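PDB 3TOS: CalS11, which probably transfers a methyl group from S-adenosylmethionine to an oxygen atom during calicheamicin biosynthesis in Micromonospora echinospora. Local coordinates for residues G165-R168 with E169-P172; D191-E194 with P195-V199; A131-G134 with G135-A138; E226-A229 with M230-L234; P205-T208 with K209-V213. All coordinates share one frame; numbering follows the deposited sequence. Where two conformers were deposited one is given.

Contact 1. Residues G165-R168 with E169-P172; sequences GDVR and ETVP. With SAH (S-adenosyl-L-homocysteine), chain O.
Asp166 O accepts from both Glu169 N and Thr170 N (2.9 and 3.0 Å), which closes the first turn of helix 167-177, and Val171 N to Val167 O carries the turn on. Asp166 is the N-cap. Its CG stands anti to its own backbone N (chi1 -173°), and this brings OD1 back to accept from Arg168 N at 3.0 Å. The same carboxylate is gripped side-on by the Arg168 guanidinium. Arg168 NE binds Asp166 OD1, and Arg168 NH2 forms a salt bridge to the syn lone pair of Asp166 OD2 at 2.8 Å. Arg168 has further salt bridges to Asp114 and Glu194. Asp166 OD1 also takes the adenine amino group, SAH N6, in a nearly straight bond of 3.0 Å, while Val167 N donates to SAH N1 at 3.0 Å. Val167 adds an apolar wall, its CG2 3.7 Å from SAH N1, and its CB packs on Val171 CG2. Glu169 folds back, bent at chi2, and its OE1 comes within 3.9 Å of Asp166 OD2. The neighbouring arginine probably softens this meeting of like charges. A water joins Gly165 O to Thr170 OG1. The Asp166 carboxylate thus caps the helix and reads the adenine amino group at once. Arg168 holds it in place, and the backbone of Val167 completes recognition of the adenine edge.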
loop_
_atom_site.group_PDB
_atom_site.type_symbol
_atom_site.label_atom_id
_atom_site.label_comp_id
_atom_site.label_asym_id
_atom_site.label_seq_id
_atom_site.Cartn_x
_atom_site.Cartn_y
_atom_site.Cartn_z
ATOM N N GLY B 165 -20.867 14.821 -40.991
ATOM C CA GLY B 165 -22.297 14.574 -41.102
ATOM C C GLY B 165 -22.957 14.362 -39.750
ATOM O O GLY B 165 -22.342 14.562 -38.690
ATOM N N ASP B 166 -24.242 13.975 -39.776
ATOM C CA ASP B 166 -24.997 13.760 -38.536
ATOM C C ASP B 166 -24.613 12.435 -37.928
ATOM O O ASP B 166 -24.702 11.403 -38.604
ATOM C CB ASP B 166 -26.463 13.773 -38.929
ATOM C CG ASP B 166 -27.376 13.729 -37.767
ATOM O OD1 ASP B 166 -27.040 13.205 -36.693
ATOM O OD2 ASP B 166 -28.462 14.302 -37.892
ATOM N N VAL B 167 -24.153 12.450 -36.671
ATOM C CA VAL B 167 -23.694 11.216 -35.960
ATOM C C VAL B 167 -24.723 10.123 -35.938
ATOM O O VAL B 167 -24.360 8.931 -35.839
ATOM C CB VAL B 167 -23.162 11.461 -34.518
ATOM C CG1 VAL B 167 -21.838 12.298 -34.542
ATOM C CG2 VAL B 167 -24.222 12.095 -33.629
ATOM N N ARG B 168 -25.997 10.462 -36.010
ATOM C CA ARG B 168 -27.042 9.420 -36.051
ATOM C C ARG B 168 -26.842 8.468 -37.224
ATOM O O ARG B 168 -27.173 7.265 -37.147
ATOM C CB ARG B 168 -28.444 10.035 -36.087
ATOM C CG ARG B 168 -28.754 10.738 -34.775
ATOM C CD ARG B 168 -30.053 11.514 -34.802
ATOM N NE ARG B 168 -29.824 12.790 -35.438
ATOM C CZ ARG B 168 -30.578 13.865 -35.257
ATOM N NH1 ARG B 168 -31.620 13.852 -34.423
ATOM N NH2 ARG B 168 -30.269 14.955 -35.900
ATOM N N GLU B 169 -26.267 9.006 -38.301
ATOM C CA GLU B 169 -25.949 8.179 -39.502
ATOM C C GLU B 169 -24.480 7.775 -39.565
ATOM O O GLU B 169 -24.124 6.621 -39.931
ATOM C CB GLU B 169 -26.358 8.939 -40.773
ATOM C CG GLU B 169 -27.861 8.939 -41.042
ATOM C CD GLU B 169 -28.767 9.715 -40.021
ATOM O OE1 GLU B 169 -28.666 10.965 -39.859
ATOM O OE2 GLU B 169 -29.653 9.056 -39.422
ATOM N N THR B 170 -23.597 8.742 -39.269
ATOM C CA THR B 170 -22.181 8.534 -39.582
ATOM C C THR B 170 -21.504 7.633 -38.554
ATOM O O THR B 170 -20.526 6.994 -38.888
ATOM C CB THR B 170 -21.417 9.854 -39.634
ATOM O OG1 THR B 170 -21.487 10.473 -38.352
ATOM C CG2 THR B 170 -21.999 10.805 -40.679
ATOM N N VAL B 171 -21.982 7.588 -37.288
ATOM C CA VAL B 171 -21.328 6.722 -36.289
ATOM C C VAL B 171 -21.637 5.249 -36.544
ATOM O O VAL B 171 -20.738 4.445 -36.649
ATOM C CB VAL B 171 -21.590 7.173 -34.800
ATOM C CG1 VAL B 171 -21.070 6.090 -33.792
ATOM C CG2 VAL B 171 -20.850 8.516 -34.563
ATOM N N PRO B 172 -22.935 4.887 -36.768
ATOM C CA PRO B 172 -23.216 3.489 -37.184
ATOM C C PRO B 172 -22.485 3.097 -38.482
ATOM O O PRO B 172 -22.007 1.969 -38.578
ATOM C CB PRO B 172 -24.740 3.522 -37.404
ATOM C CG PRO B 172 -25.195 4.527 -36.310
ATOM C CD PRO B 172 -24.170 5.624 -36.451
HETATM N N SAH O . -15.326 19.609 -28.614
HETATM C CA SAH O . -15.407 21.029 -29.084
HETATM C CB SAH O . -16.769 21.660 -28.844
HETATM C CG SAH O . -17.880 20.980 -29.671
HETATM S SD SAH O . -19.306 22.045 -29.745
HETATM C C SAH O . -14.351 21.803 -28.297
HETATM O O SAH O . -14.165 23.039 -28.523
HETATM O OXT SAH O . -13.583 21.225 -27.518
HETATM C "C5'" SAH O . -20.644 20.903 -30.125
HETATM C "C4'" SAH O . -20.513 20.207 -31.523
HETATM O "O4'" SAH O . -21.454 19.127 -31.585
HETATM C "C3'" SAH O . -20.910 21.196 -32.629
HETATM O "O3'" SAH O . -19.786 21.439 -33.511
HETATM C "C2'" SAH O . -22.084 20.501 -33.296
HETATM O "O2'" SAH O . -22.168 20.678 -34.725
HETATM C "C1'" SAH O . -21.840 19.019 -32.925
HETATM N N9 SAH O . -23.083 18.212 -32.994
HETATM C C8 SAH O . -24.204 18.335 -32.235
HETATM N N7 SAH O . -25.095 17.429 -32.713
HETATM C C5 SAH O . -24.564 16.759 -33.757
HETATM C C6 SAH O . -25.028 15.693 -34.651
HETATM N N6 SAH O . -26.292 15.222 -34.549
HETATM N N1 SAH O . -24.145 15.260 -35.586
HETATM C C2 SAH O . -22.878 15.764 -35.684
HETATM N N3 SAH O . -22.407 16.791 -34.943
HETATM C C4 SAH O . -23.226 17.252 -33.933
HETATM O O HOH W 1 -20.183 12.874 -38.241
#

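Contact 2. Residues D191-E194 with P195-V199; sequences DLYE and PTKAV. With SAH (S-adenosyl-L-homocysteine), chain O.
The start of helix 193-203 forms one wall of the S-adenosyl-L-homocysteine pocket, and Leu192 and Pro195 touch within its first turn. The Leu192 CB lies 3.8 Å from Pro195 CG. Both side chains also face the adenine: Pro195 CB is 3.4 Å from SAH N6, and Leu192 CD1 is 3.9 Å from SAH N7. Asp191, just before them, brings OD2 to within 3.7 Å of SAH C5' and also touches the bound glutamic acid. Leu192 is the N-cap residue. Its carbonyl O accepts from Thr196 OG1 at 2.7 Å, with the hydroxyl tilted 31° from the carbonyl plane. Thr196 OG1 lies beside its own backbone N (chi1 -59°), which turns it back along the helix toward this oxygen. Thr196 N reaches the same O only weakly. Farther round, Tyr193 and Lys197 run side by side and point the same way. Lys197 CD comes 3.4 Å from Tyr193 OH, and the lysine amino group goes on to a salt bridge with Glu201. Glu194 bonds to Asn116. Pro195 has no N-H to give, so its place in the first turn costs no backbone bond. The hydroxyl of Thr196 is buried and satisfied by Leu192 O. The turn therefore offers the adenine an apolar surface, while this hydroxyl and carbonyl pair with each other inside it.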
loop_
_atom_site.group_PDB
_atom_site.type_symbol
_atom_site.label_atom_id
_atom_site.label_comp_id
_atom_site.label_asym_id
_atom_site.label_seq_id
_atom_site.Cartn_x
_atom_site.Cartn_y
_atom_site.Cartn_z
ATOM N N ASP B 191 -23.685 17.967 -26.840
ATOM C CA ASP B 191 -24.692 18.787 -26.084
ATOM C C ASP B 191 -26.120 18.260 -26.098
ATOM O O ASP B 191 -26.806 18.341 -25.098
ATOM C CB ASP B 191 -24.680 20.279 -26.502
ATOM C CG ASP B 191 -23.327 20.913 -26.264
ATOM O OD1 ASP B 191 -22.781 20.735 -25.142
ATOM O OD2 ASP B 191 -22.765 21.558 -27.198
ATOM N N LEU B 192 -26.567 17.739 -27.254
ATOM C CA LEU B 192 -27.992 17.493 -27.517
ATOM C C LEU B 192 -28.368 16.068 -27.177
ATOM O O LEU B 192 -27.581 15.109 -27.396
ATOM C CB LEU B 192 -28.279 17.712 -29.002
ATOM C CG LEU B 192 -27.868 19.110 -29.466
ATOM C CD1 LEU B 192 -28.138 19.162 -30.995
ATOM C CD2 LEU B 192 -28.766 20.160 -28.730
ATOM N N TYR B 193 -29.625 15.923 -26.728
ATOM C CA TYR B 193 -30.175 14.629 -26.329
ATOM C C TYR B 193 -30.174 13.559 -27.425
ATOM O O TYR B 193 -29.610 12.472 -27.216
ATOM C CB TYR B 193 -31.611 14.877 -25.849
ATOM C CG TYR B 193 -32.466 13.633 -25.793
ATOM C CD1 TYR B 193 -32.133 12.589 -24.932
ATOM C CD2 TYR B 193 -33.626 13.542 -26.552
ATOM C CE1 TYR B 193 -32.876 11.443 -24.876
ATOM C CE2 TYR B 193 -34.390 12.353 -26.542
ATOM C CZ TYR B 193 -34.000 11.311 -25.687
ATOM O OH TYR B 193 -34.746 10.146 -25.583
ATOM N N GLU B 194 -30.785 13.836 -28.566
ATOM C CA GLU B 194 -31.006 12.743 -29.578
ATOM C C GLU B 194 -29.700 12.124 -30.112
ATOM O O GLU B 194 -29.580 10.899 -30.135
ATOM C CB GLU B 194 -31.894 13.236 -30.736
ATOM C CG GLU B 194 -33.306 13.496 -30.268
ATOM C CD GLU B 194 -34.252 13.752 -31.415
ATOM O OE1 GLU B 194 -33.982 13.259 -32.557
ATOM O OE2 GLU B 194 -35.313 14.350 -31.205
ATOM N N PRO B 195 -28.748 12.943 -30.558
ATOM C CA PRO B 195 -27.547 12.308 -31.083
ATOM C C PRO B 195 -26.738 11.643 -29.981
ATOM O O PRO B 195 -26.090 10.626 -30.240
ATOM C CB PRO B 195 -26.779 13.505 -31.683
ATOM C CG PRO B 195 -27.317 14.701 -31.031
ATOM C CD PRO B 195 -28.782 14.402 -30.831
ATOM N N THR B 196 -26.748 12.207 -28.772
ATOM C CA THR B 196 -26.068 11.531 -27.661
ATOM C C THR B 196 -26.615 10.119 -27.449
ATOM O O THR B 196 -25.831 9.186 -27.261
ATOM C CB THR B 196 -26.122 12.360 -26.367
ATOM O OG1 THR B 196 -25.498 13.641 -26.621
ATOM C CG2 THR B 196 -25.416 11.639 -25.194
ATOM N N LYS B 197 -27.917 10.017 -27.335
ATOM C CA LYS B 197 -28.580 8.733 -27.152
ATOM C C LYS B 197 -28.242 7.749 -28.263
ATOM O O LYS B 197 -27.892 6.600 -27.973
ATOM C CB LYS B 197 -30.116 8.941 -27.101
ATOM C CG LYS B 197 -30.896 7.604 -26.827
ATOM C CD LYS B 197 -32.393 7.921 -26.712
ATOM C CE LYS B 197 -33.214 6.700 -26.264
ATOM N NZ LYS B 197 -33.328 5.776 -27.384
ATOM N N ALA B 198 -28.342 8.201 -29.509
ATOM C CA ALA B 198 -28.033 7.317 -30.641
ATOM C C ALA B 198 -26.581 6.822 -30.603
ATOM O O ALA B 198 -26.311 5.657 -30.955
ATOM C CB ALA B 198 -28.274 8.080 -31.962
ATOM N N VAL B 199 -25.648 7.707 -30.246
ATOM C CA VAL B 199 -24.270 7.303 -30.290
ATOM C C VAL B 199 -23.953 6.404 -29.118
ATOM O O VAL B 199 -23.231 5.428 -29.275
ATOM C CB VAL B 199 -23.355 8.535 -30.308
ATOM C CG1 VAL B 199 -21.899 8.104 -30.061
ATOM C CG2 VAL B 199 -23.486 9.263 -31.660
HETATM N N SAH O . -15.326 19.609 -28.614
HETATM C CA SAH O . -15.407 21.029 -29.084
HETATM C CB SAH O . -16.769 21.660 -28.844
HETATM C CG SAH O . -17.880 20.980 -29.671
HETATM S SD SAH O . -19.306 22.045 -29.745
HETATM C C SAH O . -14.351 21.803 -28.297
HETATM O O SAH O . -14.165 23.039 -28.523
HETATM O OXT SAH O . -13.583 21.225 -27.518
HETATM C "C5'" SAH O . -20.644 20.903 -30.125
HETATM C "C4'" SAH O . -20.513 20.207 -31.523
HETATM O "O4'" SAH O . -21.454 19.127 -31.585
HETATM C "C3'" SAH O . -20.910 21.196 -32.629
HETATM O "O3'" SAH O . -19.786 21.439 -33.511
HETATM C "C2'" SAH O . -22.084 20.501 -33.296
HETATM O "O2'" SAH O . -22.168 20.678 -34.725
HETATM C "C1'" SAH O . -21.840 19.019 -32.925
HETATM N N9 SAH O . -23.083 18.212 -32.994
HETATM C C8 SAH O . -24.204 18.335 -32.235
HETATM N N7 SAH O . -25.095 17.429 -32.713
HETATM C C5 SAH O . -24.564 16.759 -33.757
HETATM C C6 SAH O . -25.028 15.693 -34.651
HETATM N N6 SAH O . -26.292 15.222 -34.549
HETATM N N1 SAH O . -24.145 15.260 -35.586
HETATM C C2 SAH O . -22.878 15.764 -35.684
HETATM N N3 SAH O . -22.407 16.791 -34.943
HETATM C C4 SAH O . -23.226 17.252 -33.933
#

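Contact 3. Residues A131-G134 with G135-A138; sequences AVPG and GYPA
The Tyr136 ring is met obliquely by Val132 CG2 and Pro133 CD. Val132 CG2 reaches CG and CD2 of the ring, both at 3.9 Å, and touches Tyr136 CB more closely, at 3.6 Å. Pro133 CD approaches ring atom CD1 at 4.2 Å. Beyond these segments Phe80 meets the ring edge-to-face, and Tyr136 OH bonds to Phe80 O. Tyr136 CG is anti to its backbone N (chi1 -167°), which sets the ring beside Val132. Pro34 and Ile35 of a second subunit pack on Pro133 and Tyr136. The backbone is tied by Tyr136 N to Pro133 O at 2.9 Å, with the donor lying 36° above the carbonyl plane. Gly135 has a positive phi (88°), a conformation suited to glycine. This is a type II beta turn from Pro133 to Tyr136, with glycine at its third position. Here it leads the loop straight into helix 136-148, and Gly135 is the N-cap.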
loop_
_atom_site.group_PDB
_atom_site.type_symbol
_atom_site.label_atom_id
_atom_site.label_comp_id
_atom_site.label_asym_id
_atom_site.label_seq_id
_atom_site.Cartn_x
_atom_site.Cartn_y
_atom_site.Cartn_z
ATOM N N ALA B 131 -21.605 26.225 -35.850
ATOM C CA ALA B 131 -21.107 26.068 -37.219
ATOM C C ALA B 131 -19.660 26.597 -37.318
ATOM O O ALA B 131 -19.327 27.631 -36.719
ATOM C CB ALA B 131 -21.941 26.830 -38.194
ATOM N N VAL B 132 -18.817 25.904 -38.091
ATOM C CA VAL B 132 -17.528 26.423 -38.409
ATOM C C VAL B 132 -17.524 26.706 -39.927
ATOM O O VAL B 132 -18.412 26.278 -40.647
ATOM C CB VAL B 132 -16.407 25.438 -37.976
ATOM C CG1 VAL B 132 -16.495 25.214 -36.439
ATOM C CG2 VAL B 132 -16.536 24.110 -38.680
ATOM N N PRO B 133 -16.527 27.461 -40.409
ATOM C CA PRO B 133 -16.634 27.949 -41.778
ATOM C C PRO B 133 -16.651 26.871 -42.830
ATOM O O PRO B 133 -16.071 25.770 -42.614
ATOM C CB PRO B 133 -15.327 28.735 -41.936
ATOM C CG PRO B 133 -14.997 29.231 -40.584
ATOM C CD PRO B 133 -15.430 28.116 -39.649
ATOM N N GLY B 134 -17.271 27.170 -43.975
ATOM C CA GLY B 134 -17.065 26.333 -45.154
ATOM C C GLY B 134 -15.616 26.012 -45.456
ATOM O O GLY B 134 -14.765 26.912 -45.448
ATOM N N GLY B 135 -15.332 24.713 -45.652
ATOM C CA GLY B 135 -13.992 24.285 -45.926
ATOM C C GLY B 135 -13.186 24.005 -44.671
ATOM O O GLY B 135 -12.045 23.639 -44.790
ATOM N N TYR B 136 -13.766 24.213 -43.489
ATOM C CA TYR B 136 -13.001 23.993 -42.297
ATOM C C TYR B 136 -12.385 22.540 -42.101
ATOM O O TYR B 136 -11.260 22.425 -41.645
ATOM C CB TYR B 136 -13.802 24.459 -41.033
ATOM C CG TYR B 136 -12.876 24.521 -39.835
ATOM C CD1 TYR B 136 -12.039 25.633 -39.647
ATOM C CD2 TYR B 136 -12.736 23.428 -38.967
ATOM C CE1 TYR B 136 -11.148 25.694 -38.570
ATOM C CE2 TYR B 136 -11.795 23.461 -37.928
ATOM C CZ TYR B 136 -11.013 24.606 -37.725
ATOM O OH TYR B 136 -10.123 24.654 -36.696
ATOM N N PRO B 137 -13.134 21.476 -42.408
ATOM C CA PRO B 137 -12.565 20.156 -42.173
ATOM C C PRO B 137 -11.272 19.934 -42.933
ATOM O O PRO B 137 -10.401 19.287 -42.368
ATOM C CB PRO B 137 -13.687 19.181 -42.611
ATOM C CG PRO B 137 -15.013 19.987 -42.421
ATOM C CD PRO B 137 -14.566 21.448 -42.787
ATOM N N ALA B 138 -11.138 20.475 -44.157
ATOM C CA ALA B 138 -9.871 20.374 -44.860
ATOM C C ALA B 138 -8.732 21.049 -44.120
ATOM O O ALA B 138 -7.606 20.540 -44.098
ATOM C CB ALA B 138 -9.999 20.907 -46.282
#

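Contact 4. Residues E226-A229 with M230-L234; sequences ENIA and MRKVL
Arg231 starts with CB 3.5 Å from Asn227 O, one turn back on helix 225-233. Arg231 CG is 3.6 Å from both Asn227 O and Asn227 OD1. Arg231 CD moves on to 3.4 Å from Asn227 OD1. The chain then bends at chi3 (-68°), and Arg231 NE donates to Asn227 OD1 at 2.7 Å. The oxygen sits at the edge of the guanidinium, in its plane, while the amide and guanidinium planes stand 61° apart. At the tip Arg231 NH1 lies 3.7 Å from Ile228 CG1, and Ile228 CA lies over one face of the group. Ile228 and Lys232 run alongside each other, CG2 to CE at 4.0 Å. Asn227 and Arg231 also reach a third subunit: Asn227 ND2 bonds to Thr181 O there, and Arg231 NH1 to Pro179 O. Asn227 thus spends its oxygen within the helix and its amide N-H across the interface. The NE bond probably steadies the guanidinium for its bond to the neighbouring subunit.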
loop_
_atom_site.group_PDB
_atom_site.type_symbol
_atom_site.label_atom_id
_atom_site.label_comp_id
_atom_site.label_asym_id
_atom_site.label_seq_id
_atom_site.Cartn_x
_atom_site.Cartn_y
_atom_site.Cartn_z
ATOM N N GLU B 226 -27.455 15.124 -22.447
ATOM C CA GLU B 226 -26.575 13.970 -22.118
ATOM C C GLU B 226 -27.113 13.174 -20.932
ATOM O O GLU B 226 -27.075 11.930 -20.935
ATOM C CB GLU B 226 -25.145 14.454 -21.893
ATOM C CG GLU B 226 -24.480 14.821 -23.227
ATOM C CD GLU B 226 -23.252 15.659 -23.060
ATOM O OE1 GLU B 226 -22.754 15.795 -21.916
ATOM O OE2 GLU B 226 -22.813 16.237 -24.075
ATOM N N ASN B 227 -27.618 13.883 -19.917
ATOM C CA ASN B 227 -28.162 13.227 -18.743
ATOM C C ASN B 227 -29.444 12.455 -19.119
ATOM O O ASN B 227 -29.594 11.267 -18.773
ATOM C CB ASN B 227 -28.448 14.291 -17.643
ATOM C CG ASN B 227 -28.914 13.687 -16.337
ATOM O OD1 ASN B 227 -29.807 12.841 -16.320
ATOM N ND2 ASN B 227 -28.267 14.075 -15.233
ATOM N N ILE B 228 -30.336 13.104 -19.842
ATOM C CA ILE B 228 -31.571 12.448 -20.246
ATOM C C ILE B 228 -31.254 11.207 -21.097
ATOM O O ILE B 228 -31.871 10.139 -20.899
ATOM C CB ILE B 228 -32.491 13.396 -21.041
ATOM C CG1 ILE B 228 -32.995 14.554 -20.142
ATOM C CG2 ILE B 228 -33.733 12.636 -21.538
ATOM C CD1 ILE B 228 -33.420 15.790 -20.962
ATOM N N ALA B 229 -30.254 11.326 -21.974
ATOM C CA ALA B 229 -29.814 10.212 -22.793
ATOM C C ALA B 229 -29.271 9.054 -21.917
ATOM O O ALA B 229 -29.645 7.866 -22.107
ATOM C CB ALA B 229 -28.770 10.645 -23.806
HETATM N N MSE B 230 -28.380 9.377 -20.978
HETATM C CA MSE B 230 -27.810 8.350 -20.130
HETATM C C MSE B 230 -28.887 7.682 -19.286
HETATM O O MSE B 230 -28.864 6.461 -19.087
HETATM C CB MSE B 230 -26.718 8.914 -19.206
HETATM C CG MSE B 230 -26.199 7.843 -18.232
HETATM SE SE MSE B 230 -24.318 8.026 -17.699
HETATM C CE MSE B 230 -23.500 7.014 -19.158
ATOM N N ARG B 231 -29.829 8.459 -18.764
ATOM C CA ARG B 231 -30.862 7.851 -17.933
ATOM C C ARG B 231 -31.762 6.922 -18.740
ATOM O O ARG B 231 -32.268 5.894 -18.219
ATOM C CB ARG B 231 -31.667 8.951 -17.226
ATOM C CG ARG B 231 -30.966 9.445 -15.990
ATOM C CD ARG B 231 -31.861 10.383 -15.138
ATOM N NE ARG B 231 -32.158 11.691 -15.753
ATOM C CZ ARG B 231 -33.361 12.095 -16.150
ATOM N NH1 ARG B 231 -33.464 13.321 -16.648
ATOM N NH2 ARG B 231 -34.426 11.293 -16.037
ATOM N N LYS B 232 -31.923 7.221 -20.013
ATOM C CA LYS B 232 -32.676 6.306 -20.910
ATOM C C LYS B 232 -31.925 5.057 -21.333
ATOM O O LYS B 232 -32.531 3.997 -21.476
ATOM C CB LYS B 232 -33.184 7.018 -22.153
ATOM C CG LYS B 232 -34.337 7.978 -21.776
ATOM C CD LYS B 232 -35.115 8.407 -22.958
ATOM C CE LYS B 232 -36.068 9.555 -22.644
ATOM N NZ LYS B 232 -37.344 9.141 -21.958
ATOM N N VAL B 233 -30.628 5.164 -21.568
ATOM C CA VAL B 233 -29.909 4.061 -22.192
ATOM C C VAL B 233 -29.324 3.128 -21.121
ATOM O O VAL B 233 -29.413 1.888 -21.227
ATOM C CB VAL B 233 -28.787 4.641 -23.089
ATOM C CG1 VAL B 233 -27.958 3.513 -23.709
ATOM C CG2 VAL B 233 -29.386 5.485 -24.200
ATOM N N LEU B 234 -28.713 3.736 -20.093
ATOM C CA LEU B 234 -27.938 2.970 -19.110
ATOM C C LEU B 234 -28.401 3.114 -17.662
ATOM O O LEU B 234 -28.337 2.141 -16.884
ATOM C CB LEU B 234 -26.441 3.362 -19.176
ATOM C CG LEU B 234 -25.723 3.071 -20.522
ATOM C CD1 LEU B 234 -24.253 3.494 -20.477
ATOM C CD2 LEU B 234 -25.763 1.620 -20.883
#

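Contact 5. Residues P205-T208 with K209-V213; sequences PYLT and KGSIV
Leu207 and Val213 side chains cross at about a right angle, with Leu207 CD1 4.2 Å from Val213 CG2. The other branch of the leucine, CD2, lies 3.7 Å from Ser211 CB. Leu207 therefore spreads its two methyl groups along strand 211-215, one toward each of two residues on the same side. Ser211 points back at the preceding segment. Ser211 OG sits beside its own backbone N (chi1 -66°) and accepts from Thr208 N at 3.0 Å. It also bonds to Ile183 O on the neighbouring strand, so this buried hydroxyl joins two parts of the backbone. Thr208 CG2 lies 3.6 Å from Ser211 OG. The hydroxyl of Thr208 is turned away from it, anti to the backbone N, and meets Leu236 O and Leu241 N of a fourth subunit. Lys209 extends its chain outward to Asp257 O of that same subunit. The return of the chain is held by Ser211 N to Thr208 O at 3.0 Å, with the donor 50° above the carbonyl plane. Gly210 takes a positive phi, a conformation that suits a glycine. The arrangement is a type II beta turn, Thr208 to Ser211. It turns the chain into strand 211-215 of the central sheet of this Rossmann-like methyltransferase domain.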
loop_
_atom_site.group_PDB
_atom_site.type_symbol
_atom_site.label_atom_id
_atom_site.label_comp_id
_atom_site.label_asym_id
_atom_site.label_seq_id
_atom_site.Cartn_x
_atom_site.Cartn_y
_atom_site.Cartn_z
ATOM N N PRO B 205 -21.235 -2.042 -28.330
ATOM C CA PRO B 205 -20.600 -3.360 -28.562
ATOM C C PRO B 205 -19.083 -3.262 -28.740
ATOM O O PRO B 205 -18.396 -4.282 -28.823
ATOM C CB PRO B 205 -21.307 -3.887 -29.836
ATOM C CG PRO B 205 -22.510 -3.061 -30.017
ATOM C CD PRO B 205 -22.213 -1.707 -29.379
ATOM N N TYR B 206 -18.547 -2.027 -28.783
ATOM C CA TYR B 206 -17.123 -1.847 -29.119
ATOM C C TYR B 206 -16.312 -1.411 -27.917
ATOM O O TYR B 206 -15.113 -1.214 -28.013
ATOM C CB TYR B 206 -16.955 -0.832 -30.276
ATOM C CG TYR B 206 -17.716 -1.316 -31.478
ATOM C CD1 TYR B 206 -17.098 -2.175 -32.406
ATOM C CD2 TYR B 206 -19.044 -0.919 -31.705
ATOM C CE1 TYR B 206 -17.810 -2.656 -33.516
ATOM C CE2 TYR B 206 -19.734 -1.404 -32.793
ATOM C CZ TYR B 206 -19.133 -2.248 -33.698
ATOM O OH TYR B 206 -19.855 -2.737 -34.776
ATOM N N LEU B 207 -16.959 -1.313 -26.748
ATOM C CA LEU B 207 -16.273 -0.922 -25.503
ATOM C C LEU B 207 -15.738 -2.186 -24.807
ATOM O O LEU B 207 -16.344 -3.262 -24.912
ATOM C CB LEU B 207 -17.268 -0.261 -24.549
ATOM C CG LEU B 207 -17.849 1.069 -25.085
ATOM C CD1 LEU B 207 -19.077 1.544 -24.245
ATOM C CD2 LEU B 207 -16.746 2.157 -25.106
ATOM N N THR B 208 -14.617 -2.071 -24.103
ATOM C CA THR B 208 -14.198 -3.139 -23.208
ATOM C C THR B 208 -14.299 -2.687 -21.748
ATOM O O THR B 208 -14.534 -1.506 -21.490
ATOM C CB THR B 208 -12.760 -3.682 -23.569
ATOM O OG1 THR B 208 -12.506 -4.874 -22.814
ATOM C CG2 THR B 208 -11.692 -2.696 -23.199
ATOM N N LYS B 209 -14.200 -3.608 -20.791
ATOM C CA LYS B 209 -14.125 -3.158 -19.397
ATOM C C LYS B 209 -12.848 -2.338 -19.273
ATOM O O LYS B 209 -11.747 -2.835 -19.614
ATOM C CB LYS B 209 -14.117 -4.285 -18.402
ATOM C CG LYS B 209 -15.351 -5.069 -18.448
ATOM C CD LYS B 209 -15.281 -6.080 -17.240
ATOM C CE LYS B 209 -16.257 -7.174 -17.294
ATOM N NZ LYS B 209 -16.222 -7.850 -15.982
ATOM N N GLY B 210 -12.977 -1.098 -18.773
ATOM C CA GLY B 210 -11.808 -0.234 -18.690
ATOM C C GLY B 210 -11.844 0.888 -19.739
ATOM O O GLY B 210 -11.133 1.885 -19.593
ATOM N N SER B 211 -12.620 0.703 -20.821
ATOM C CA SER B 211 -12.857 1.844 -21.720
ATOM C C SER B 211 -13.421 3.030 -20.956
ATOM O O SER B 211 -14.197 2.870 -20.026
ATOM C CB SER B 211 -13.817 1.488 -22.864
ATOM O OG SER B 211 -13.217 0.508 -23.724
ATOM N N ILE B 212 -13.035 4.227 -21.350
ATOM C CA ILE B 212 -13.595 5.382 -20.661
ATOM C C ILE B 212 -14.653 6.046 -21.529
ATOM O O ILE B 212 -14.418 6.264 -22.734
ATOM C CB ILE B 212 -12.472 6.464 -20.354
ATOM C CG1 ILE B 212 -11.415 5.832 -19.456
ATOM C CG2 ILE B 212 -13.127 7.819 -19.804
ATOM C CD1 ILE B 212 -11.896 5.553 -18.070
ATOM N N VAL B 213 -15.779 6.400 -20.911
ATOM C CA VAL B 213 -16.831 7.161 -21.562
ATOM C C VAL B 213 -16.954 8.485 -20.822
ATOM O O VAL B 213 -17.202 8.496 -19.612
ATOM C CB VAL B 213 -18.173 6.404 -21.558
ATOM C CG1 VAL B 213 -19.277 7.268 -22.217
ATOM C CG2 VAL B 213 -17.956 5.065 -22.305
#

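In the fold
Each contact is local, and the five follow in series without nesting or crossing. From the N terminus, contact 3 comes first, where the loop after strand 103-107 enters helix 136-148. Contact 1 follows strand 160-164 and opens helix 167-177. Contact 2 does the same for helix 193-203 after strand 183-188. Contact 5 then turns the chain into strand 211-215, and contact 4 lies on helix 225-233. Contacts 1 and 2 share the cofactor and touch each other. Contact 2 also packs on contact 4, so three successive helices are joined side by side. Contacts 3 and 5 lie on opposite sides of the chain's centre, and contacts 3, 4 and 5 also reach other subunits.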